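PDB 4CGS: polymerase subunit PA from Dhori virus, which probably contributes to RNA binding by the viral polymerase, this chain being the N-terminal domain of PA, which corresponds to the cap-snatching domain of influenza PA. Local coordinates for residues 9-12 with 13-17; 144-147 with 148-152. All coordinates share one frame; numbering follows the deposited sequence.

Contact 1 of 2, residues 9-12 with 13-17; sequences KSIS and SEIWA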
loop_
_atom_site.group_PDB
_atom_site.type_symbol
_atom_site.label_atom_id
_atom_site.label_comp_id
_atom_site.label_asym_id
_atom_site.label_seq_id
_atom_site.Cartn_x
_atom_site.Cartn_y
_atom_site.Cartn_z
ATOM N N LYS A 9 -6.191 -9.232 13.700
ATOM C CA LYS A 9 -5.693 -8.469 14.818
ATOM C C LYS A 9 -4.677 -7.423 14.357
ATOM O O LYS A 9 -4.561 -6.377 14.930
ATOM C CB LYS A 9 -5.012 -9.386 15.836
ATOM C CG LYS A 9 -4.651 -8.779 17.185
ATOM C CD LYS A 9 -3.781 -9.737 18.008
ATOM C CE LYS A 9 -4.220 -9.894 19.464
ATOM N NZ LYS A 9 -3.750 -8.728 20.257
ATOM N N SER A 10 -3.935 -7.778 13.314
ATOM C CA SER A 10 -2.867 -6.929 12.829
ATOM C C SER A 10 -3.281 -5.714 12.031
ATOM O O SER A 10 -2.391 -4.911 11.622
ATOM C CB SER A 10 -1.870 -7.765 11.997
ATOM O OG SER A 10 -1.345 -8.889 12.657
ATOM N N ILE A 11 -4.575 -5.614 11.690
ATOM C CA ILE A 11 -5.093 -4.447 10.989
ATOM C C ILE A 11 -5.778 -3.584 12.011
ATOM O O ILE A 11 -6.584 -4.057 12.816
ATOM C CB ILE A 11 -6.083 -4.865 9.903
ATOM C CG1 ILE A 11 -5.443 -5.703 8.771
ATOM C CG2 ILE A 11 -6.751 -3.613 9.274
ATOM C CD1 ILE A 11 -4.252 -5.034 8.096
ATOM N N SER A 12 -5.445 -2.309 12.011
ATOM C CA SER A 12 -6.130 -1.435 13.010
ATOM C C SER A 12 -7.650 -1.310 12.768
ATOM O O SER A 12 -8.135 -1.384 11.625
ATOM C CB SER A 12 -5.526 -0.039 13.034
ATOM O OG SER A 12 -5.906 0.698 11.873
ATOM N N SER A 13 -8.421 -1.129 13.822
ATOM C CA SER A 13 -9.813 -0.964 13.694
ATOM C C SER A 13 -10.158 0.198 12.799
ATOM O O SER A 13 -11.113 0.114 12.037
ATOM C CB SER A 13 -10.478 -0.815 15.090
ATOM O OG SER A 13 -10.291 -1.951 15.879
ATOM N N GLU A 14 -9.380 1.269 12.884
ATOM C CA GLU A 14 -9.722 2.490 12.076
ATOM C C GLU A 14 -9.426 2.312 10.612
ATOM O O GLU A 14 -10.193 2.816 9.796
ATOM C CB GLU A 14 -9.097 3.744 12.686
ATOM C CG GLU A 14 -7.570 3.755 12.779
ATOM C CD GLU A 14 -6.932 3.132 14.020
ATOM O OE1 GLU A 14 -7.570 2.278 14.663
ATOM O OE2 GLU A 14 -5.768 3.554 14.295
ATOM N N ILE A 15 -8.385 1.574 10.264
ATOM C CA ILE A 15 -8.118 1.217 8.851
ATOM C C ILE A 15 -9.183 0.287 8.302
ATOM O O ILE A 15 -9.695 0.494 7.210
ATOM C CB ILE A 15 -6.663 0.759 8.671
ATOM C CG1 ILE A 15 -5.711 1.953 8.795
ATOM C CG2 ILE A 15 -6.550 -0.035 7.348
ATOM C CD1 ILE A 15 -4.223 1.553 8.780
ATOM N N TRP A 16 -9.591 -0.709 9.091
ATOM C CA TRP A 16 -10.655 -1.593 8.701
ATOM C C TRP A 16 -11.913 -0.809 8.490
ATOM O O TRP A 16 -12.627 -1.003 7.469
ATOM C CB TRP A 16 -10.842 -2.648 9.722
ATOM C CG TRP A 16 -11.827 -3.737 9.404
ATOM C CD1 TRP A 16 -13.107 -3.907 9.904
ATOM C CD2 TRP A 16 -11.586 -4.867 8.571
ATOM N NE1 TRP A 16 -13.631 -5.008 9.441
ATOM C CE2 TRP A 16 -12.788 -5.668 8.626
ATOM C CE3 TRP A 16 -10.548 -5.270 7.781
ATOM C CZ2 TRP A 16 -12.908 -6.850 7.913
ATOM C CZ3 TRP A 16 -10.651 -6.476 7.121
ATOM C CH2 TRP A 16 -11.817 -7.232 7.187
ATOM N N ALA A 17 -12.237 0.082 9.397
ATOM C CA ALA A 17 -13.459 0.846 9.229
ATOM C C ALA A 17 -13.375 1.757 7.953
ATOM O O ALA A 17 -14.359 1.923 7.194
ATOM C CB ALA A 17 -13.747 1.674 10.465
HETATM O O HOH W 1 -4.225 2.975 11.932
#
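With OG set between its backbone N and carbonyl carbon (chi1 73°), S12 caps the helix that begins at S13: I15 N donates to S12 OG at 3.1 Å. Serine suits this place because a short side chain can accept from an amide of the first turn, which has no carbonyl of a preceding turn to bond. E14 takes the same kind of first torsion (chi1 61°), and its chain bends at chi2 (-87°), which folds the carboxylate back beside the serine, CD 3.4 Å from S12 OG. One water joins the two: it donates to E14 OE2 at 2.9 Å and is hydrogen-bonded to S12 OG at 2.8 Å. The regular helical bonding then starts from S12 itself, as W16 N meets S12 O at 3.0 Å in a nearly straight bond. On the buried side, I11 sends CG2 to I15 CG2, 4.1 Å away, the two branched side chains crossing at about a right angle, and the same methyl lies 4.2 Å from W16 CB. The indole NH of W16 is held by D4. A serine N-cap, OG taking the amide of residue i+3 and O that of residue i+4, is the classic opening of an alpha-helix, here helix 13-18.

Contact 2 of 2, residues 144-147 with 148-152; sequences QDVT and NFLVT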
loop_
_atom_site.group_PDB
_atom_site.type_symbol
_atom_site.label_atom_id
_atom_site.label_comp_id
_atom_site.label_asym_id
_atom_site.label_seq_id
_atom_site.Cartn_x
_atom_site.Cartn_y
_atom_site.Cartn_z
ATOM N N GLN A 144 12.212 -1.112 7.392
ATOM C CA GLN A 144 11.925 -1.748 8.682
ATOM C C GLN A 144 10.473 -1.657 9.050
ATOM O O GLN A 144 9.916 -2.685 9.439
ATOM C CB GLN A 144 12.836 -1.137 9.761
ATOM C CG GLN A 144 14.304 -1.567 9.757
ATOM C CD GLN A 144 14.383 -2.964 10.360
ATOM O OE1 GLN A 144 14.494 -3.141 11.594
ATOM N NE2 GLN A 144 14.267 -3.939 9.517
ATOM N N ASP A 145 9.868 -0.492 8.919
ATOM C CA ASP A 145 8.491 -0.348 9.346
ATOM C C ASP A 145 7.547 -1.124 8.462
ATOM O O ASP A 145 6.604 -1.794 8.935
ATOM C CB ASP A 145 8.098 1.103 9.380
ATOM C CG ASP A 145 8.711 1.909 10.500
ATOM O OD1 ASP A 145 9.283 1.300 11.446
ATOM O OD2 ASP A 145 8.689 3.148 10.387
ATOM N N VAL A 146 7.754 -1.048 7.155
ATOM C CA VAL A 146 6.919 -1.786 6.200
ATOM C C VAL A 146 7.086 -3.321 6.398
ATOM O O VAL A 146 6.083 -4.032 6.507
ATOM C CB VAL A 146 7.241 -1.388 4.762
ATOM C CG1 VAL A 146 6.636 -2.361 3.755
ATOM C CG2 VAL A 146 6.881 0.054 4.506
ATOM N N THR A 147 8.300 -3.819 6.463
ATOM C CA THR A 147 8.538 -5.233 6.579
ATOM C C THR A 147 8.092 -5.733 7.938
ATOM O O THR A 147 7.530 -6.847 7.997
ATOM C CB THR A 147 10.040 -5.564 6.373
ATOM O OG1 THR A 147 10.853 -4.946 7.409
ATOM C CG2 THR A 147 10.408 -5.111 4.987
ATOM N N ASN A 148 8.267 -4.975 9.006
ATOM C CA ASN A 148 7.832 -5.522 10.275
ATOM C C ASN A 148 6.312 -5.683 10.290
ATOM O O ASN A 148 5.803 -6.656 10.891
ATOM C CB ASN A 148 8.287 -4.611 11.421
ATOM C CG ASN A 148 9.792 -4.657 11.650
ATOM O OD1 ASN A 148 10.437 -5.592 11.229
ATOM N ND2 ASN A 148 10.358 -3.593 12.241
ATOM N N PHE A 149 5.585 -4.756 9.686
ATOM C CA PHE A 149 4.132 -4.900 9.581
ATOM C C PHE A 149 3.768 -6.107 8.737
ATOM O O PHE A 149 2.966 -6.933 9.157
ATOM C CB PHE A 149 3.510 -3.643 8.977
ATOM C CG PHE A 149 2.103 -3.851 8.504
ATOM C CD1 PHE A 149 1.095 -4.276 9.396
ATOM C CD2 PHE A 149 1.799 -3.767 7.149
ATOM C CE1 PHE A 149 -0.190 -4.554 8.909
ATOM C CE2 PHE A 149 0.539 -4.036 6.709
ATOM C CZ PHE A 149 -0.452 -4.417 7.567
ATOM N N LEU A 150 4.369 -6.263 7.565
ATOM C CA LEU A 150 4.010 -7.383 6.670
ATOM C C LEU A 150 4.268 -8.712 7.377
ATOM O O LEU A 150 3.472 -9.631 7.318
ATOM C CB LEU A 150 4.838 -7.300 5.362
ATOM C CG LEU A 150 4.416 -6.134 4.423
ATOM C CD1 LEU A 150 5.463 -5.969 3.343
ATOM C CD2 LEU A 150 3.028 -6.332 3.840
ATOM N N VAL A 151 5.401 -8.854 8.044
ATOM C CA VAL A 151 5.711 -10.080 8.740
ATOM C C VAL A 151 4.756 -10.327 9.888
ATOM O O VAL A 151 4.453 -11.528 10.184
ATOM C CB VAL A 151 7.173 -10.018 9.249
ATOM C CG1 VAL A 151 7.358 -10.989 10.442
ATOM C CG2 VAL A 151 8.156 -10.099 8.050
ATOM N N THR A 152 4.299 -9.318 10.561
ATOM C CA THR A 152 3.323 -9.480 11.611
ATOM C C THR A 152 2.002 -10.039 11.066
ATOM O O THR A 152 1.460 -11.051 11.597
ATOM C CB THR A 152 3.051 -8.133 12.339
ATOM O OG1 THR A 152 4.268 -7.666 12.891
ATOM C CG2 THR A 152 2.052 -8.285 13.438
HETATM O O HOH W 2 9.695 -1.073 12.692
#
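N148 O is gripped twice by T152: the hydroxyl OG1 donates to it at 2.7 Å and the amide N at 3.1 Å, and the two donors come from opposite faces of the carbonyl plane. The threonine hydroxyl is thus folded back onto its own helix, one turn behind. One turn earlier, N148 N donates to Q144 O at 2.9 Å, while in one of its two conformers the N148 side chain leans back over the same carbonyl, with ND2 at a poor angle for a bond. In that conformer ND2 may instead donate a hydrogen bond to a water that also donates to D145 OD1, at 2.7 Å, which would link two polar side chains three residues apart. T147 has OG1 between its backbone N and carbonyl carbon (chi1 63°), which places the hydroxyl where it bonds to R143 O. T147 O in turn receives V151 N at 2.9 Å. The apolar side differs: V146 and L150 lie side by side and point the same way, with V146 CG1 3.8 Å from L150 CD1. Aliphatic and aromatic residues suit that covered side, as amides, hydroxyls and a carboxylate suit the other. The chemistry implies an amphipathic helix: T147 and T152 bond to its own carbonyls, while F149 and L150 pack on helix 31-44 and V146 on H47.

Contact 1 closes well before contact 2 opens along the chain, yet the two meet in space, their centres about 15 Å apart. The loop leading into helix 13-18 lies against helix 140-157: I11 CD1 is 3.9 Å from F149 CZ, S10 O is 3.5 Å from F149 CE1, and S10 OG is 3.5 Å from T152 CG2. Helix 31-44 is common to both, since I11 and W16 pack on its C39 while F149 touches I40 and T43; I15 also reaches T43. Residues 9-12 are tied further along helix 140-157, where E156 bonds to S10 OG and to K9 N. Together the contacts show how the N-terminal segment is fastened to two helices of the domain.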